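Local coordinates for sortase family protein (Clostridium perfringens, PDB 4D70) that acts as a class D sortase, a cysteine transpeptidase that probably cleaves sorting signals and joins proteins to the cell wall, at residues A[70-82]-A[86-98]. Numbering follows the deposited sequence.
Sequences GVHTVIAEGSTLD and NNIGHFENTAMPG
N87 lays its CB against the methyl of A76, 3.8 Å from N87 CB to A76 CB. Its amide ND2 reaches on to V74 CG1. A water links N87 ND2, I88 N and V74 O. The I88 side chain lies on the same face of the sheet as I75. Its CD1 meets T73 CG2, and its CG2 meets I75 CG1. I88 O then accepts a nearly straight bond from A76 N (2.9 Å, 167°). G89 CA makes a CA-H...O contact with G78 O at 3.1 Å and a second with A76 O; with no side chain at G89, the two backbones can lie this close. Strands 71-77 and 88-90 run parallel, joined by helix 81-86 in a beta-alpha-beta unit of the sortase beta-barrel. H90 N bonds to A76 O. H90 and E77 point to the same face; with CG anti to the backbone N (chi1 167°) the H90 ring turns its ND1 edge to the E77 carboxylate. H90 ND1 donates to E77 OE1 at 2.7 Å. The oxygen lies near the ring plane and is met on its syn side, while carboxylate and ring are turned 45° apart. H90 NE2 donates to A95 O in a more bent bond, tilted from the ring plane; the two bonds together limit the ring's rotation. S79 CB makes a CH-pi contact over one face of the F91 ring. E92 folds back at chi2, and its carboxylate grips S79 twice: OE1 bonds S79 OG at 2.7 Å, and OE2 takes S79 N from above the carboxylate plane at 3.0 Å. A second water bridges E92 O and E77 OE2. M96 brings its CE within 3.8 Å of E77 OE1.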
loop_
_atom_site.group_PDB
_atom_site.type_symbol
_atom_site.label_atom_id
_atom_site.label_comp_id
_atom_site.label_asym_id
_atom_site.label_seq_id
_atom_site.Cartn_x
_atom_site.Cartn_y
_atom_site.Cartn_z
ATOM N N GLY A 70 -3.632 8.141 -11.760
ATOM C CA GLY A 70 -4.848 7.407 -11.996
ATOM C C GLY A 70 -4.954 6.113 -11.252
ATOM O O GLY A 70 -5.651 5.233 -11.695
ATOM N N VAL A 71 -4.279 5.970 -10.107
ATOM C CA VAL A 71 -4.414 4.765 -9.328
ATOM C C VAL A 71 -5.604 4.907 -8.379
ATOM O O VAL A 71 -5.704 5.868 -7.631
ATOM C CB VAL A 71 -3.147 4.480 -8.536
ATOM C CG1 VAL A 71 -3.405 3.428 -7.489
ATOM C CG2 VAL A 71 -2.042 4.049 -9.464
ATOM N N HIS A 72 -6.527 3.951 -8.444
ATOM C CA HIS A 72 -7.745 3.961 -7.647
ATOM C C HIS A 72 -8.068 2.524 -7.420
ATOM O O HIS A 72 -8.770 1.913 -8.223
ATOM C CB HIS A 72 -8.913 4.647 -8.386
ATOM C CG HIS A 72 -8.608 6.059 -8.761
ATOM N ND1 HIS A 72 -8.558 7.070 -7.828
ATOM C CD2 HIS A 72 -8.246 6.612 -9.945
ATOM C CE1 HIS A 72 -8.205 8.189 -8.421
ATOM N NE2 HIS A 72 -7.991 7.934 -9.699
ATOM N N THR A 73 -7.575 1.949 -6.333
ATOM C CA THR A 73 -7.818 0.536 -6.116
ATOM C C THR A 73 -7.769 0.212 -4.639
ATOM O O THR A 73 -8.086 1.050 -3.815
ATOM C CB THR A 73 -6.895 -0.342 -6.993
ATOM O OG1 THR A 73 -7.293 -1.716 -6.889
ATOM C CG2 THR A 73 -5.425 -0.246 -6.567
ATOM N N VAL A 74 -7.456 -1.035 -4.325
ATOM C CA VAL A 74 -7.549 -1.580 -3.005
ATOM C C VAL A 74 -6.182 -2.157 -2.629
ATOM O O VAL A 74 -5.402 -2.512 -3.506
ATOM C CB VAL A 74 -8.595 -2.720 -2.931
ATOM C CG1 VAL A 74 -8.176 -3.923 -3.784
ATOM C CG2 VAL A 74 -8.840 -3.165 -1.518
ATOM N N ILE A 75 -5.925 -2.204 -1.323
ATOM C CA ILE A 75 -4.746 -2.826 -0.765
ATOM C C ILE A 75 -5.141 -4.053 -0.042
ATOM O O ILE A 75 -5.989 -3.991 0.805
ATOM C CB ILE A 75 -3.973 -1.884 0.144
ATOM C CG1 ILE A 75 -3.509 -0.670 -0.701
ATOM C CG2 ILE A 75 -2.736 -2.609 0.761
ATOM C CD1 ILE A 75 -3.059 0.494 0.129
ATOM N N ALA A 76 -4.503 -5.173 -0.384
ATOM C CA ALA A 76 -4.759 -6.453 0.337
ATOM C C ALA A 76 -3.759 -6.684 1.448
ATOM O O ALA A 76 -2.636 -6.222 1.375
ATOM C CB ALA A 76 -4.700 -7.620 -0.638
ATOM N N GLU A 77 -4.137 -7.450 2.458
ATOM C CA GLU A 77 -3.182 -7.885 3.445
ATOM C C GLU A 77 -2.231 -8.948 2.946
ATOM O O GLU A 77 -2.621 -9.864 2.254
ATOM C CB GLU A 77 -3.894 -8.406 4.693
ATOM C CG GLU A 77 -2.978 -8.871 5.827
ATOM C CD GLU A 77 -2.098 -7.782 6.429
ATOM O OE1 GLU A 77 -2.209 -6.608 6.027
ATOM O OE2 GLU A 77 -1.273 -8.096 7.311
ATOM N N GLY A 78 -0.948 -8.795 3.277
ATOM C CA GLY A 78 0.059 -9.749 2.909
ATOM C C GLY A 78 0.917 -9.356 1.749
ATOM O O GLY A 78 0.524 -8.532 0.906
ATOM N N SER A 79 2.101 -9.945 1.701
ATOM C CA SER A 79 3.003 -9.685 0.595
ATOM C C SER A 79 3.573 -10.998 0.061
ATOM O O SER A 79 4.662 -10.997 -0.475
ATOM C CB SER A 79 4.128 -8.761 1.027
ATOM O OG SER A 79 4.916 -9.402 2.007
ATOM N N THR A 80 2.823 -12.099 0.175
ATOM C CA THR A 80 3.238 -13.369 -0.418
ATOM C C THR A 80 3.012 -13.312 -1.912
ATOM O O THR A 80 2.295 -12.446 -2.414
ATOM C CB THR A 80 2.410 -14.535 0.103
ATOM O OG1 THR A 80 1.029 -14.291 -0.185
ATOM C CG2 THR A 80 2.602 -14.697 1.585
ATOM N N LEU A 81 3.585 -14.272 -2.620
ATOM C CA LEU A 81 3.426 -14.340 -4.072
ATOM C C LEU A 81 1.985 -14.485 -4.470
ATOM O O LEU A 81 1.532 -13.903 -5.472
ATOM C CB LEU A 81 4.216 -15.500 -4.646
ATOM C CG LEU A 81 5.618 -15.070 -5.076
ATOM C CD1 LEU A 81 6.509 -14.846 -3.879
ATOM C CD2 LEU A 81 6.187 -16.155 -5.968
ATOM N N ASP A 82 1.258 -15.256 -3.683
ATOM C CA ASP A 82 -0.141 -15.458 -3.942
ATOM C C ASP A 82 -0.945 -14.189 -3.863
ATOM O O ASP A 82 -1.864 -13.996 -4.643
ATOM C CB ASP A 82 -0.731 -16.468 -2.957
ATOM C CG ASP A 82 -0.420 -17.888 -3.319
ATOM O OD1 ASP A 82 0.486 -18.162 -4.169
ATOM O OD2 ASP A 82 -1.122 -18.735 -2.723
ATOM N N ASN A 86 -2.445 -10.945 -7.520
ATOM C CA ASN A 86 -3.695 -10.242 -7.810
ATOM C C ASN A 86 -3.857 -8.851 -7.276
ATOM O O ASN A 86 -4.692 -8.102 -7.767
ATOM C CB ASN A 86 -4.812 -11.088 -7.289
ATOM C CG ASN A 86 -5.028 -12.289 -8.163
ATOM O OD1 ASN A 86 -5.307 -12.139 -9.347
ATOM N ND2 ASN A 86 -4.823 -13.468 -7.620
ATOM N N ASN A 87 -3.095 -8.507 -6.249
ATOM C CA ASN A 87 -3.305 -7.226 -5.624
ATOM C C ASN A 87 -2.019 -6.578 -5.209
ATOM O O ASN A 87 -0.990 -7.210 -5.051
ATOM C CB ASN A 87 -4.152 -7.389 -4.377
ATOM C CG ASN A 87 -5.614 -7.623 -4.661
ATOM O OD1 ASN A 87 -6.176 -8.662 -4.287
ATOM N ND2 ASN A 87 -6.254 -6.667 -5.237
ATOM N N ILE A 88 -2.133 -5.292 -4.955
ATOM C CA ILE A 88 -1.144 -4.568 -4.170
ATOM C C ILE A 88 -1.248 -5.129 -2.755
ATOM O O ILE A 88 -2.346 -5.325 -2.259
ATOM C CB ILE A 88 -1.515 -3.080 -4.096
ATOM C CG1 ILE A 88 -1.430 -2.391 -5.452
ATOM C CG2 ILE A 88 -0.639 -2.362 -3.108
ATOM C CD1 ILE A 88 -2.001 -0.989 -5.382
ATOM N N GLY A 89 -0.143 -5.337 -2.088
ATOM C CA GLY A 89 -0.162 -6.032 -0.799
ATOM C C GLY A 89 0.509 -5.269 0.310
ATOM O O GLY A 89 1.400 -4.440 0.047
ATOM N N HIS A 90 0.064 -5.496 1.540
ATOM C CA HIS A 90 0.616 -4.808 2.715
ATOM C C HIS A 90 1.636 -5.731 3.347
ATOM O O HIS A 90 1.320 -6.889 3.676
ATOM C CB HIS A 90 -0.510 -4.430 3.677
ATOM C CG HIS A 90 -0.048 -3.998 5.019
ATOM N ND1 HIS A 90 -0.404 -4.637 6.199
ATOM C CD2 HIS A 90 0.717 -2.960 5.382
ATOM C CE1 HIS A 90 0.135 -4.004 7.223
ATOM N NE2 HIS A 90 0.845 -2.998 6.745
ATOM N N PHE A 91 2.853 -5.255 3.547
ATOM C CA PHE A 91 3.847 -6.053 4.268
ATOM C C PHE A 91 3.398 -6.288 5.714
ATOM O O PHE A 91 3.131 -5.352 6.505
ATOM C CB PHE A 91 5.213 -5.417 4.315
ATOM C CG PHE A 91 5.933 -5.405 3.016
ATOM C CD1 PHE A 91 5.798 -4.347 2.159
ATOM C CD2 PHE A 91 6.802 -6.454 2.661
ATOM C CE1 PHE A 91 6.481 -4.300 0.947
ATOM C CE2 PHE A 91 7.477 -6.429 1.434
ATOM C CZ PHE A 91 7.331 -5.334 0.581
ATOM N N GLU A 92 3.421 -7.557 6.066
ATOM C CA GLU A 92 2.826 -8.101 7.297
ATOM C C GLU A 92 3.201 -7.391 8.596
ATOM O O GLU A 92 2.357 -7.085 9.431
ATOM C CB GLU A 92 3.168 -9.629 7.385
ATOM C CG GLU A 92 2.468 -10.462 6.270
ATOM C CD GLU A 92 3.234 -10.642 4.902
ATOM O OE1 GLU A 92 4.167 -9.840 4.570
ATOM O OE2 GLU A 92 2.855 -11.595 4.097
ATOM N N ASN A 93 4.451 -7.179 8.814
ATOM C CA ASN A 93 4.830 -6.637 10.129
ATOM C C ASN A 93 5.019 -5.113 10.109
ATOM O O ASN A 93 5.738 -4.551 10.909
ATOM C CB ASN A 93 6.085 -7.345 10.606
ATOM C CG ASN A 93 5.866 -8.843 10.768
ATOM O OD1 ASN A 93 4.953 -9.280 11.450
ATOM N ND2 ASN A 93 6.673 -9.622 10.095
ATOM N N THR A 94 4.366 -4.438 9.178
ATOM C CA THR A 94 4.455 -2.993 9.135
ATOM C C THR A 94 3.181 -2.328 9.623
ATOM O O THR A 94 2.104 -2.921 9.645
ATOM C CB THR A 94 4.847 -2.507 7.724
ATOM O OG1 THR A 94 3.807 -2.737 6.779
ATOM C CG2 THR A 94 6.118 -3.231 7.303
ATOM N N ALA A 95 3.320 -1.071 10.018
ATOM C CA ALA A 95 2.202 -0.289 10.491
ATOM C C ALA A 95 1.018 -0.357 9.564
ATOM O O ALA A 95 1.138 -0.517 8.332
ATOM C CB ALA A 95 2.620 1.171 10.647
ATOM N N MET A 96 -0.141 -0.156 10.162
ATOM C CA MET A 96 -1.378 0.027 9.409
ATOM C C MET A 96 -1.551 1.497 9.082
ATOM O O MET A 96 -0.843 2.389 9.609
ATOM C CB MET A 96 -2.576 -0.445 10.253
ATOM C CG MET A 96 -2.658 -1.955 10.354
ATOM S SD MET A 96 -3.026 -2.692 8.728
ATOM C CE MET A 96 -3.093 -4.445 9.017
ATOM N N PRO A 97 -2.443 1.799 8.140
ATOM C CA PRO A 97 -2.532 3.148 7.694
ATOM C C PRO A 97 -2.782 4.108 8.832
ATOM O O PRO A 97 -3.540 3.816 9.726
ATOM C CB PRO A 97 -3.715 3.120 6.722
ATOM C CG PRO A 97 -3.717 1.732 6.211
ATOM C CD PRO A 97 -3.287 0.887 7.351
ATOM N N GLY A 98 -2.122 5.250 8.795
ATOM C CA GLY A 98 -2.303 6.288 9.794
ATOM C C GLY A 98 -1.581 6.084 11.112
ATOM O O GLY A 98 -1.575 6.985 11.940
HETATM O O HOH W 1 -4.932 -4.326 -5.360
HETATM O O HOH W 2 -0.575 -6.392 9.227
#